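Local coordinates for protein SidF, inhibitor of growth family, member 3 (Legionella pneumophila subsp. pneumophila, PDB 4FYE) that probably acts as a phosphoinositide phosphatase, removing the 3-phosphate from phosphatidylinositol 3,4,5-trisphosphate, at residues A[623-628]-A[725-730]; A[653-658]-A[717-722]; A[680-685]-A[691-696]; A[128-133]-A[696-701]; A[603-608]-A[673-678]. The protein carries 1 engineered substitution. All coordinates share one frame; numbering follows the deposited sequence.

Contact 1: residues A[623-628]-A[725-730]; sequences NNFKLQ and ANFADN
Phe727 meets Phe625 in an offset edge-to-face pair. CG of Phe727 lies anti to the carbonyl carbon and beside the backbone N (chi1 -66°), and CB already heads for the other segment. CD1, on one flank of the ring, lies against Arg655 and Gln658, and the ring has a cation-pi contact with the Arg655 guanidinium. On the other flank, CE2 comes to 4.0 Å from CE2 of Phe625. At the tip, CZ is 3.9 Å from the same CE2 of Phe625, which lies near the plane of the Phe727 ring. The two ring planes stand at 88° and their centroids are 5.7 Å apart. Beside the rings, ND2 of Asn726 touches CB of Asn624 at 3.6 Å. This is a van der Waals contact. The other end of that amide is held elsewhere, since Asn726 OD1 accepts from Arg683 NH1. No hydrogen bond joins the two segments; the ring pair and the Asn624-Asn726 contact share the buried surface. Phe625 occupies the N-cap position of helix 626-637, and its ring also packs on Leu656 of helix 652-668. Phe719 adds a second edge-to-face partner to Phe625. Phe625, Phe719 and Phe727 thus form a buried aromatic cluster of edge-to-face pairs, with Arg655 against it, set between a helix start and a long connecting loop.

Contact 2: residues A[653-658]-A[717-722]; sequences GQRLAQ and GKFEIQ
Arg655 NH2 forms a salt bridge with Asp729 OD1, and this pins the far end of a side chain whose middle packs on Phe719. The chain of Arg655 bends twice, at chi2 (-48°) and chi3 (-49°). The bends fold its methylenes against the phenylalanine. CG of Arg655 sits 3.6 Å from CD2 of Phe719 and equally near its CB. CD of Arg655 follows at 3.8 Å from CB of Phe719. The guanidinium does not lie flat on this ring, as the two planes are 68° apart. Beyond the ring, CD1 of Ile721 approaches NH1 of Arg655 more loosely, at 4.4 Å. No hydrogen bond crosses between the segments. The aliphatic part of the arginine does the packing, while its charge is answered by Asp729. Helix 652-668 carries Arg655. Thr701 and Gln704 of helix 701-712 also touch the arginine, and Lys718 N in the irregular loop bonds to Asp651 OD1. Next to Arg655 in the sequence, Gln654 bonds through OE1 to Tyr204 OH, tying this end of the helix to strand 199-206.

Contact 3: residues A[680-685]-A[691-696]; sequences LDHRRT and SNVEQL
His682 and Glu694 both swing CG away from their own backbone N (chi1 -174° and 175°), which brings the imidazole over Val693 and the carboxylate to the Arg684-Thr685 backbone. CG2 of Val693 lies over one face of the His682 ring in a CH-pi contact, 3.6 Å from the ring centroid. It is closest to CG of His682, at 3.3 Å. OG of Ser691 sits over the same face, 3.1 Å from His682 CE1 and offset toward the rim. Ser691 is the N-cap of helix 692-699, and its OG accepts a weak capping bond from Glu694 N. The contact closes a short chain reversal, with the loop after the one-turn helix 678-681 folded back on the first turn of helix 692-699. The extended Glu694 side chain reaches that loop. Its OE1 accepts from Thr685 N at 2.9 Å, a nearly straight bond (165°) on the syn side of the carboxylate. Its OE2 accepts from His686 N, so two successive main-chain N-H groups hold the carboxylate. Arg684 slides past Glu694 in the opposite direction, with CG 3.4 Å from CD of Glu694. Its guanidinium turns elsewhere. Arg684 NH2 donates to His682 O at 2.7 Å, almost in the guanidinium plane, and NH1 forms a salt bridge with Asp697.

Contact 4: residues A[128-133]-A[696-701]; sequences DLFSSK and LDRELT
Leu129 and Phe130, two residues of an Asx turn, pack against Thr701 and Arg698 in a buried contact between a loop and the region of helix 692-699. The turn starts at Asp128. Its OD1 accepts from Phe130 N at 3.0 Å, from above the carboxylate plane, and its OD2 forms a salt bridge with Arg63. Leu129 comes next, sliding past Thr701 so that its CD1 is 4.0 Å from Thr701 OG1. Its CB also lies beneath the centre of the Phe130 ring. Phe130 follows and buries the most area of this segment. Arg698 stretches out from CG to NE across the opposite face of the ring. CG of Arg698 makes a CH-pi contact, 3.8 Å from the ring centroid and 20° off the normal. The Phe130 ring is thus sandwiched between its own neighbour and the arginine chain. Farther along, CB of Phe130 lies over a face of the guanidinium, 3.7 Å from NE of Arg698. At the far end of the ring, CZ of Phe130 rests 3.5 Å from the carbonyl O of Arg698. Ser131 then uses its carbonyl O to accept from Asn730 ND2, outside the two segments.

Contact 5: residues A[603-608]-A[673-678]; sequences CAYLTQ and GLYTGE
Tyr605 and Tyr675 bring their rings together at a slant, with planes at 46° and centroids 4.5 Å apart. Tyr675 directs CG away from its backbone N (chi1 169°), which sends the ring toward helix 590-614. Tyr605 has CG beside the backbone N instead (chi1 -71°). This brings CE1 round to the partner. CE1 of Tyr605 stands over one face of the Tyr675 ring, 3.4 Å from its CD1. The opposite face is covered by Gly677 N, so the ring is clamped between helix and loop. At its edge, CD2 of Tyr675 meets CB of Ala604 at 3.8 Å. CG of Gln608 borders the same ring more loosely. Thr676 forms an ST turn, accepting from Glu678 N at the start of helix 678-681. Asn601, on helix 590-614, bonds to Tyr675 N and Gly673 O. Tyr605 OH bonds to Asn663 of helix 652-668, and both tyrosines touch Leu630 of helix 626-637.

In the fold
Contacts 1, 2, 4 and 5 are buried, whereas contact 3 is only partly so and reaches the surface at Thr685. Contact 2 lies nearest the chain centre, at about 12 Å; contact 3 is about 23 Å out. Contacts 1 and 2 share one cluster, and contact 1 also touches contact 4 through Asn730. Contacts 3 and 4 both use helix 692-699 and are linked by the Arg684-Asp697 salt bridge. Contact 5 stands apart, touching contact 3 at Leu680 and Tyr675. The chemistry follows burial rather than distance from the centre: rings and aliphatic chains dominate the buried contacts, while contact 3 alone has a hydrogen bond across its segments.

Contact 1: residues A[623-628]-A[725-730]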
# COMPACT_ATOMS: atom_id res chain seq x y z
N ASN A 623 17.78 9.75 -6.92
CA ASN A 623 17.49 8.33 -6.65
C ASN A 623 16.38 8.13 -5.69
O ASN A 623 16.18 7.04 -5.23
CB ASN A 623 18.71 7.58 -6.07
CG ASN A 623 19.86 7.58 -7.01
OD1 ASN A 623 21.02 7.73 -6.61
ND2 ASN A 623 19.55 7.46 -8.30
N ASN A 624 15.69 9.20 -5.36
CA ASN A 624 14.65 9.14 -4.35
C ASN A 624 13.67 7.94 -4.28
O ASN A 624 13.48 7.32 -3.21
CB ASN A 624 13.91 10.46 -4.23
CG ASN A 624 13.28 10.67 -2.88
OD1 ASN A 624 12.37 11.53 -2.72
ND2 ASN A 624 13.75 9.94 -1.89
N PHE A 625 12.95 7.49 -5.23
CA PHE A 625 12.23 6.32 -4.48
C PHE A 625 12.82 4.95 -4.83
O PHE A 625 12.17 3.89 -4.66
CB PHE A 625 10.73 6.32 -4.83
CG PHE A 625 9.92 7.45 -4.19
CD1 PHE A 625 8.86 7.14 -3.33
CD2 PHE A 625 10.24 8.80 -4.40
CE1 PHE A 625 8.07 8.12 -2.76
CE2 PHE A 625 9.46 9.80 -3.82
CZ PHE A 625 8.37 9.48 -3.00
N LYS A 626 14.02 4.95 -5.42
CA LYS A 626 14.51 3.79 -6.19
C LYS A 626 14.78 2.53 -5.32
O LYS A 626 14.51 1.39 -5.76
CB LYS A 626 15.78 4.11 -6.95
CG LYS A 626 15.67 5.28 -7.89
CD LYS A 626 16.71 5.11 -8.97
CE LYS A 626 16.73 6.33 -9.88
NZ LYS A 626 17.91 6.10 -10.76
N LEU A 627 15.25 2.73 -4.09
CA LEU A 627 15.76 1.61 -3.33
C LEU A 627 14.54 0.91 -2.78
O LEU A 627 14.43 -0.31 -2.90
CB LEU A 627 16.76 2.02 -2.23
CG LEU A 627 17.17 0.94 -1.20
CD1 LEU A 627 17.76 -0.30 -1.86
CD2 LEU A 627 18.15 1.55 -0.19
N GLN A 628 13.59 1.71 -2.28
CA GLN A 628 12.31 1.22 -1.79
C GLN A 628 11.59 0.48 -2.91
O GLN A 628 11.07 -0.64 -2.71
CB GLN A 628 11.52 2.42 -1.25
CG GLN A 628 12.25 3.24 -0.16
CD GLN A 628 13.08 4.42 -0.70
OE1 GLN A 628 13.70 4.32 -1.71
NE2 GLN A 628 13.15 5.50 0.04
N ALA A 725 12.55 15.86 -11.72
CA ALA A 725 12.76 14.93 -12.79
C ALA A 725 12.30 13.50 -12.47
O ALA A 725 12.21 12.66 -13.39
CB ALA A 725 14.22 14.99 -13.17
N ASN A 726 12.00 13.24 -11.18
CA ASN A 726 11.37 11.98 -10.71
C ASN A 726 9.92 11.73 -11.07
O ASN A 726 9.50 10.57 -10.97
CB ASN A 726 11.50 11.79 -9.20
CG ASN A 726 12.94 11.52 -8.77
OD1 ASN A 726 13.73 11.03 -9.56
ND2 ASN A 726 13.28 11.83 -7.49
N PHE A 727 9.17 12.77 -11.49
CA PHE A 727 7.76 12.60 -11.77
C PHE A 727 7.27 13.41 -12.97
O PHE A 727 7.68 14.56 -13.19
CB PHE A 727 6.96 12.97 -10.51
CG PHE A 727 7.20 12.02 -9.36
CD1 PHE A 727 6.52 10.84 -9.26
CD2 PHE A 727 8.11 12.36 -8.34
CE1 PHE A 727 6.76 9.97 -8.19
CE2 PHE A 727 8.32 11.53 -7.27
CZ PHE A 727 7.66 10.31 -7.21
N ALA A 728 6.40 12.80 -13.76
CA ALA A 728 5.76 13.45 -14.89
C ALA A 728 4.97 14.67 -14.44
O ALA A 728 4.96 15.71 -15.11
CB ALA A 728 4.85 12.47 -15.58
N ASP A 729 4.34 14.59 -13.28
CA ASP A 729 3.42 15.67 -12.88
C ASP A 729 4.13 16.73 -11.96
O ASP A 729 5.23 16.55 -11.47
CB ASP A 729 2.23 15.11 -12.15
CG ASP A 729 2.58 14.70 -10.75
OD1 ASP A 729 3.28 13.67 -10.65
OD2 ASP A 729 2.28 15.45 -9.77
N ASN A 730 3.47 17.85 -11.72
CA ASN A 730 4.12 18.94 -11.08
C ASN A 730 3.57 19.18 -9.63
O ASN A 730 3.78 20.25 -9.08
CB ASN A 730 3.89 20.15 -11.94
CG ASN A 730 2.37 20.55 -12.08
OD1 ASN A 730 1.50 20.05 -11.38
ND2 ASN A 730 2.09 21.52 -12.95

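Contact 2: residues A[653-658]-A[717-722]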
# COMPACT_ATOMS: atom_id res chain seq x y z
N GLY A 653 3.24 7.17 0.45
CA GLY A 653 3.00 5.75 0.09
C GLY A 653 2.42 5.58 -1.28
O GLY A 653 2.80 4.66 -2.04
N GLN A 654 1.49 6.46 -1.65
CA GLN A 654 0.97 6.49 -3.03
C GLN A 654 2.05 6.70 -4.10
O GLN A 654 1.96 6.14 -5.22
CB GLN A 654 -0.05 7.65 -3.22
CG GLN A 654 -1.37 7.42 -2.53
CD GLN A 654 -1.85 6.01 -2.79
OE1 GLN A 654 -2.22 5.66 -3.90
NE2 GLN A 654 -1.78 5.17 -1.78
N ARG A 655 3.00 7.57 -3.80
CA ARG A 655 4.05 7.81 -4.75
C ARG A 655 5.00 6.59 -4.86
O ARG A 655 5.50 6.28 -5.94
CB ARG A 655 4.89 9.05 -4.42
CG ARG A 655 4.26 10.41 -4.13
CD ARG A 655 3.16 11.10 -5.00
NE ARG A 655 3.35 11.20 -6.39
CZ ARG A 655 3.17 12.27 -7.19
NH1 ARG A 655 2.81 13.46 -6.76
NH2 ARG A 655 3.35 12.13 -8.51
N LEU A 656 5.25 5.89 -3.75
CA LEU A 656 5.98 4.67 -3.85
C LEU A 656 5.12 3.67 -4.69
O LEU A 656 5.67 3.01 -5.60
CB LEU A 656 6.30 4.13 -2.45
CG LEU A 656 7.06 2.81 -2.53
CD1 LEU A 656 8.50 2.86 -3.15
CD2 LEU A 656 7.03 2.27 -1.13
N ALA A 657 3.80 3.57 -4.42
CA ALA A 657 2.97 2.63 -5.23
C ALA A 657 3.03 2.97 -6.73
O ALA A 657 3.04 2.05 -7.59
CB ALA A 657 1.52 2.58 -4.72
N GLN A 658 3.16 4.27 -7.05
CA GLN A 658 3.24 4.73 -8.43
C GLN A 658 4.54 4.25 -9.08
O GLN A 658 4.57 3.84 -10.23
CB GLN A 658 3.22 6.28 -8.49
CG GLN A 658 3.68 6.88 -9.84
CD GLN A 658 3.64 8.46 -9.99
OE1 GLN A 658 4.09 9.00 -11.03
NE2 GLN A 658 3.14 9.17 -9.00
N GLY A 717 -3.13 13.50 -2.91
CA GLY A 717 -1.77 13.26 -2.86
C GLY A 717 -1.17 14.64 -2.61
O GLY A 717 -1.27 15.50 -3.47
N LYS A 718 -0.50 14.81 -1.49
CA LYS A 718 0.16 16.07 -1.14
C LYS A 718 1.68 15.96 -0.99
O LYS A 718 2.28 16.84 -0.38
CB LYS A 718 -0.34 16.52 0.24
CG LYS A 718 -0.65 17.98 0.28
CD LYS A 718 0.03 18.67 1.45
CE LYS A 718 0.16 20.18 1.20
NZ LYS A 718 0.95 20.86 2.28
N PHE A 719 2.30 14.89 -1.45
CA PHE A 719 3.76 14.71 -1.40
C PHE A 719 4.60 15.90 -1.97
O PHE A 719 4.38 16.30 -3.10
CB PHE A 719 4.16 13.46 -2.17
CG PHE A 719 5.66 13.26 -2.26
CD1 PHE A 719 6.42 13.07 -1.09
CD2 PHE A 719 6.33 13.29 -3.50
CE1 PHE A 719 7.79 12.90 -1.16
CE2 PHE A 719 7.69 13.10 -3.55
CZ PHE A 719 8.42 12.91 -2.39
N GLU A 720 5.59 16.41 -1.24
CA GLU A 720 6.43 17.46 -1.83
C GLU A 720 7.52 16.87 -2.65
O GLU A 720 8.46 16.27 -2.12
CB GLU A 720 7.03 18.31 -0.77
CG GLU A 720 5.99 19.19 -0.12
CD GLU A 720 6.52 19.87 1.12
OE1 GLU A 720 5.87 19.70 2.19
OE2 GLU A 720 7.58 20.54 1.03
N ILE A 721 7.41 17.04 -3.97
CA ILE A 721 8.41 16.47 -4.84
C ILE A 721 9.79 17.04 -4.45
O ILE A 721 9.89 18.23 -4.19
CB ILE A 721 8.05 16.67 -6.32
CG1 ILE A 721 6.78 15.85 -6.65
CG2 ILE A 721 9.19 16.22 -7.20
CD1 ILE A 721 6.02 16.31 -7.91
N GLN A 722 10.82 16.18 -4.39
CA GLN A 722 12.15 16.57 -3.95
C GLN A 722 13.04 16.85 -5.11
O GLN A 722 13.86 17.72 -5.02
CB GLN A 722 12.83 15.46 -3.13
CG GLN A 722 12.21 15.32 -1.73
CD GLN A 722 12.15 16.62 -0.97
OE1 GLN A 722 11.08 17.19 -0.81
NE2 GLN A 722 13.29 17.09 -0.50

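Contact 3: residues A[680-685]-A[691-696]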
# COMPACT_ATOMS: atom_id res chain seq x y z
N LEU A 680 12.73 3.77 -13.91
CA LEU A 680 13.20 4.51 -12.74
C LEU A 680 14.23 5.59 -13.05
O LEU A 680 14.13 6.66 -12.50
CB LEU A 680 13.69 3.55 -11.67
CG LEU A 680 12.70 2.61 -10.98
CD1 LEU A 680 13.51 1.83 -9.93
CD2 LEU A 680 11.59 3.46 -10.32
N ASP A 681 15.17 5.31 -13.95
CA ASP A 681 16.33 6.16 -14.20
C ASP A 681 15.96 7.31 -15.11
O ASP A 681 16.53 8.41 -14.99
CB ASP A 681 17.47 5.34 -14.83
CG ASP A 681 17.96 4.15 -13.91
OD1 ASP A 681 17.67 4.18 -12.68
OD2 ASP A 681 18.65 3.21 -14.43
N HIS A 682 15.00 7.07 -16.01
CA HIS A 682 14.59 8.11 -16.97
C HIS A 682 14.27 9.41 -16.27
O HIS A 682 13.52 9.44 -15.29
CB HIS A 682 13.46 7.69 -17.94
CG HIS A 682 13.18 8.74 -19.01
ND1 HIS A 682 12.31 9.80 -18.81
CD2 HIS A 682 13.77 8.95 -20.26
CE1 HIS A 682 12.32 10.59 -19.89
NE2 HIS A 682 13.21 10.08 -20.78
N ARG A 683 14.87 10.49 -16.76
CA ARG A 683 14.72 11.81 -16.20
C ARG A 683 13.52 12.51 -16.88
O ARG A 683 13.62 12.92 -18.04
CB ARG A 683 16.05 12.64 -16.39
CG ARG A 683 17.30 12.13 -15.62
CD ARG A 683 17.08 11.96 -14.08
NE ARG A 683 16.22 10.82 -13.66
CZ ARG A 683 15.55 10.78 -12.47
NH1 ARG A 683 15.60 11.81 -11.59
NH2 ARG A 683 14.80 9.72 -12.12
N ARG A 684 12.41 12.70 -16.15
CA ARG A 684 11.23 13.33 -16.79
C ARG A 684 11.53 14.77 -17.13
O ARG A 684 12.24 15.46 -16.38
CB ARG A 684 9.96 13.21 -15.93
CG ARG A 684 9.22 11.91 -16.15
CD ARG A 684 9.15 11.00 -14.91
NE ARG A 684 10.26 10.07 -14.81
CZ ARG A 684 10.21 8.77 -14.44
NH1 ARG A 684 9.10 8.13 -14.15
NH2 ARG A 684 11.36 8.08 -14.40
N THR A 685 11.02 15.23 -18.27
CA THR A 685 11.32 16.60 -18.74
C THR A 685 10.11 17.50 -18.86
O THR A 685 10.32 18.68 -19.01
CB THR A 685 12.03 16.61 -20.10
OG1 THR A 685 11.22 15.91 -21.04
CG2 THR A 685 13.39 15.91 -20.02
N SER A 691 9.37 11.20 -23.73
CA SER A 691 9.61 9.78 -24.03
C SER A 691 8.39 8.86 -23.69
O SER A 691 7.42 9.25 -23.02
CB SER A 691 10.82 9.32 -23.23
OG SER A 691 10.41 9.25 -21.86
N ASN A 692 8.47 7.61 -24.09
CA ASN A 692 7.45 6.64 -23.72
C ASN A 692 7.30 6.40 -22.24
O ASN A 692 6.16 6.33 -21.74
CB ASN A 692 7.74 5.34 -24.41
CG ASN A 692 7.38 5.41 -25.85
OD1 ASN A 692 7.89 4.67 -26.66
ND2 ASN A 692 6.45 6.30 -26.18
N VAL A 693 8.42 6.32 -21.52
CA VAL A 693 8.34 6.21 -20.05
C VAL A 693 7.55 7.32 -19.40
O VAL A 693 6.70 7.05 -18.55
CB VAL A 693 9.71 6.06 -19.37
CG1 VAL A 693 10.10 4.60 -19.42
CG2 VAL A 693 10.75 6.80 -20.14
N GLU A 694 7.76 8.55 -19.87
CA GLU A 694 7.15 9.74 -19.24
C GLU A 694 5.68 9.75 -19.56
O GLU A 694 4.84 10.18 -18.75
CB GLU A 694 7.82 11.05 -19.69
CG GLU A 694 7.17 12.28 -19.18
CD GLU A 694 8.14 13.43 -18.98
OE1 GLU A 694 9.31 13.27 -19.45
OE2 GLU A 694 7.70 14.48 -18.39
N GLN A 695 5.37 9.21 -20.72
CA GLN A 695 4.00 9.12 -21.16
C GLN A 695 3.24 8.13 -20.24
O GLN A 695 2.09 8.39 -19.84
CB GLN A 695 3.92 8.73 -22.66
CG GLN A 695 2.52 8.93 -23.20
CD GLN A 695 2.14 8.08 -24.42
OE1 GLN A 695 0.97 7.68 -24.55
NE2 GLN A 695 3.11 7.81 -25.34
N LEU A 696 3.89 7.02 -19.90
CA LEU A 696 3.31 6.11 -18.91
C LEU A 696 3.19 6.84 -17.59
O LEU A 696 2.16 6.77 -16.91
CB LEU A 696 4.19 4.87 -18.72
CG LEU A 696 3.52 3.52 -18.41
CD1 LEU A 696 4.44 2.54 -17.70
CD2 LEU A 696 2.17 3.51 -17.72

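Contact 4: residues A[128-133]-A[696-701]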
# COMPACT_ATOMS: atom_id res chain seq x y z
N ASP A 128 -2.95 22.17 -15.40
CA ASP A 128 -2.24 21.21 -16.22
C ASP A 128 -1.07 20.69 -15.39
O ASP A 128 -0.14 21.46 -15.01
CB ASP A 128 -1.76 21.83 -17.50
CG ASP A 128 -0.92 20.82 -18.36
OD1 ASP A 128 -0.94 19.57 -18.11
OD2 ASP A 128 -0.22 21.29 -19.30
N LEU A 129 -1.13 19.42 -15.06
CA LEU A 129 -0.16 18.72 -14.22
C LEU A 129 1.16 18.48 -14.95
O LEU A 129 2.17 18.19 -14.28
CB LEU A 129 -0.65 17.33 -13.86
CG LEU A 129 -1.69 17.18 -12.73
CD1 LEU A 129 -1.82 15.72 -12.38
CD2 LEU A 129 -1.40 17.97 -11.48
N PHE A 130 1.19 18.63 -16.28
CA PHE A 130 2.36 18.10 -16.97
C PHE A 130 3.10 19.20 -17.61
O PHE A 130 3.78 19.03 -18.55
CB PHE A 130 1.94 17.09 -18.01
CG PHE A 130 1.13 16.00 -17.41
CD1 PHE A 130 1.68 15.21 -16.35
CD2 PHE A 130 -0.20 15.78 -17.81
CE1 PHE A 130 0.93 14.22 -15.75
CE2 PHE A 130 -0.95 14.79 -17.19
CZ PHE A 130 -0.37 14.00 -16.17
N SER A 131 2.98 20.33 -16.99
CA SER A 131 3.55 21.54 -17.42
C SER A 131 4.06 22.23 -16.16
O SER A 131 3.66 21.88 -15.01
CB SER A 131 2.30 22.36 -17.82
OG SER A 131 2.76 23.27 -18.69
N SER A 132 4.75 23.33 -16.33
CA SER A 132 5.24 24.05 -15.16
C SER A 132 4.18 24.72 -14.27
O SER A 132 3.26 25.36 -14.77
CB SER A 132 6.31 25.04 -15.59
OG SER A 132 6.36 26.03 -14.61
N LYS A 133 4.35 24.69 -12.95
CA LYS A 133 3.31 25.22 -12.07
C LYS A 133 3.40 26.70 -12.22
O LYS A 133 2.53 27.49 -11.72
CB LYS A 133 3.59 24.96 -10.61
CG LYS A 133 3.87 23.55 -10.15
CD LYS A 133 4.09 23.66 -8.65
CE LYS A 133 5.49 24.17 -8.37
NZ LYS A 133 6.34 23.07 -7.84
N LEU A 696 3.89 7.02 -19.90
CA LEU A 696 3.31 6.11 -18.91
C LEU A 696 3.19 6.84 -17.59
O LEU A 696 2.16 6.77 -16.91
CB LEU A 696 4.19 4.87 -18.72
CG LEU A 696 3.52 3.52 -18.41
CD1 LEU A 696 4.44 2.54 -17.70
CD2 LEU A 696 2.17 3.51 -17.72
N ASP A 697 4.26 7.52 -17.19
CA ASP A 697 4.26 8.10 -15.88
C ASP A 697 3.04 9.06 -15.79
O ASP A 697 2.44 9.14 -14.77
CB ASP A 697 5.62 8.78 -15.60
CG ASP A 697 5.92 8.96 -14.09
OD1 ASP A 697 5.43 8.16 -13.25
OD2 ASP A 697 6.70 9.89 -13.75
N ARG A 698 2.66 9.70 -16.90
CA ARG A 698 1.57 10.63 -16.92
C ARG A 698 0.30 9.94 -16.56
O ARG A 698 -0.59 10.54 -15.98
CB ARG A 698 1.44 11.34 -18.27
CG ARG A 698 2.50 12.41 -18.46
CD ARG A 698 2.34 13.09 -19.76
NE ARG A 698 3.25 14.22 -19.89
CZ ARG A 698 3.37 14.96 -21.02
NH1 ARG A 698 2.65 14.63 -22.09
NH2 ARG A 698 4.20 16.03 -21.08
N GLU A 699 0.24 8.65 -16.76
CA GLU A 699 -1.05 7.98 -16.55
C GLU A 699 -1.32 7.79 -15.05
O GLU A 699 -2.47 7.87 -14.59
CB GLU A 699 -1.10 6.62 -17.25
CG GLU A 699 -0.99 6.59 -18.77
CD GLU A 699 -2.16 7.29 -19.44
OE1 GLU A 699 -2.08 7.45 -20.66
OE2 GLU A 699 -3.13 7.72 -18.77
N LEU A 700 -0.24 7.59 -14.29
CA LEU A 700 -0.32 7.04 -12.93
C LEU A 700 -0.87 7.96 -11.84
O LEU A 700 -1.18 7.51 -10.74
CB LEU A 700 1.04 6.48 -12.54
CG LEU A 700 1.58 5.67 -13.71
CD1 LEU A 700 3.04 5.36 -13.47
CD2 LEU A 700 0.77 4.39 -13.87
N THR A 701 -1.06 9.24 -12.08
CA THR A 701 -1.58 10.06 -10.92
C THR A 701 -3.07 9.96 -10.81
O THR A 701 -3.69 10.32 -9.77
CB THR A 701 -1.18 11.52 -11.01
OG1 THR A 701 -1.04 11.84 -12.41
CG2 THR A 701 0.17 11.71 -10.26

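Contact 5: residues A[603-608]-A[673-678]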
# COMPACT_ATOMS: atom_id res chain seq x y z
N CYS A 603 17.71 -11.31 -9.94
CA CYS A 603 19.08 -10.84 -9.91
C CYS A 603 19.17 -9.34 -10.18
O CYS A 603 19.92 -8.62 -9.50
CB CYS A 603 19.93 -11.58 -10.93
SG CYS A 603 19.98 -13.32 -10.54
N ALA A 604 18.40 -8.85 -11.16
CA ALA A 604 18.54 -7.46 -11.55
C ALA A 604 18.06 -6.59 -10.43
O ALA A 604 18.75 -5.64 -10.10
CB ALA A 604 17.83 -7.13 -12.85
N TYR A 605 16.93 -6.92 -9.80
CA TYR A 605 16.44 -6.09 -8.70
C TYR A 605 17.42 -6.07 -7.54
O TYR A 605 17.78 -5.01 -7.03
CB TYR A 605 15.06 -6.53 -8.21
CG TYR A 605 13.95 -6.21 -9.22
CD1 TYR A 605 13.82 -4.93 -9.77
CD2 TYR A 605 13.01 -7.19 -9.57
CE1 TYR A 605 12.80 -4.66 -10.67
CE2 TYR A 605 12.00 -6.95 -10.49
CZ TYR A 605 11.89 -5.70 -11.04
OH TYR A 605 10.88 -5.47 -11.92
N LEU A 606 17.93 -7.23 -7.16
CA LEU A 606 18.86 -7.24 -6.05
C LEU A 606 20.12 -6.39 -6.33
O LEU A 606 20.48 -5.51 -5.56
CB LEU A 606 19.28 -8.66 -5.75
CG LEU A 606 19.60 -9.03 -4.30
CD1 LEU A 606 20.79 -10.00 -4.32
CD2 LEU A 606 19.81 -7.87 -3.31
N THR A 607 20.81 -6.64 -7.42
CA THR A 607 22.08 -5.95 -7.59
C THR A 607 21.91 -4.45 -7.67
O THR A 607 22.79 -3.70 -7.30
CB THR A 607 22.81 -6.45 -8.83
OG1 THR A 607 21.96 -6.27 -9.96
CG2 THR A 607 23.09 -7.90 -8.67
N GLN A 608 20.77 -3.99 -8.13
CA GLN A 608 20.56 -2.57 -8.25
C GLN A 608 20.29 -1.97 -6.92
O GLN A 608 20.67 -0.83 -6.68
CB GLN A 608 19.42 -2.27 -9.19
CG GLN A 608 19.62 -2.86 -10.55
CD GLN A 608 20.67 -2.11 -11.34
OE1 GLN A 608 20.57 -0.89 -11.48
NE2 GLN A 608 21.67 -2.85 -11.86
N GLY A 673 10.12 -9.01 -21.24
CA GLY A 673 9.70 -9.12 -19.85
C GLY A 673 10.85 -8.80 -18.88
O GLY A 673 10.75 -9.05 -17.70
N LEU A 674 11.95 -8.24 -19.37
CA LEU A 674 13.14 -8.08 -18.53
C LEU A 674 13.43 -6.66 -18.02
O LEU A 674 13.30 -5.65 -18.74
CB LEU A 674 14.37 -8.58 -19.29
CG LEU A 674 14.44 -10.07 -19.67
CD1 LEU A 674 15.82 -10.28 -20.31
CD2 LEU A 674 14.24 -11.03 -18.50
N TYR A 675 13.86 -6.57 -16.77
CA TYR A 675 13.99 -5.27 -16.14
C TYR A 675 15.23 -4.47 -16.59
O TYR A 675 16.33 -4.92 -16.34
CB TYR A 675 13.94 -5.44 -14.63
CG TYR A 675 14.33 -4.21 -13.87
CD1 TYR A 675 13.38 -3.19 -13.65
CD2 TYR A 675 15.62 -4.06 -13.35
CE1 TYR A 675 13.72 -2.07 -12.96
CE2 TYR A 675 15.97 -2.91 -12.66
CZ TYR A 675 15.01 -1.93 -12.46
OH TYR A 675 15.32 -0.79 -11.78
N THR A 676 15.03 -3.30 -17.20
CA THR A 676 16.12 -2.38 -17.65
C THR A 676 16.44 -1.21 -16.70
O THR A 676 17.48 -0.57 -16.81
CB THR A 676 15.79 -1.71 -19.00
OG1 THR A 676 14.63 -0.82 -18.89
CG2 THR A 676 15.56 -2.76 -20.05
N GLY A 677 15.54 -0.92 -15.76
CA GLY A 677 15.71 0.30 -14.95
C GLY A 677 15.25 1.60 -15.63
O GLY A 677 15.20 2.66 -15.00
N GLU A 678 14.91 1.53 -16.91
CA GLU A 678 14.50 2.74 -17.61
C GLU A 678 13.42 3.57 -16.89
O GLU A 678 13.55 4.79 -16.77
CB GLU A 678 14.01 2.41 -19.01
CG GLU A 678 14.40 3.46 -20.06
CD GLU A 678 14.58 2.83 -21.44
OE1 GLU A 678 14.28 1.61 -21.60
OE2 GLU A 678 15.03 3.57 -22.36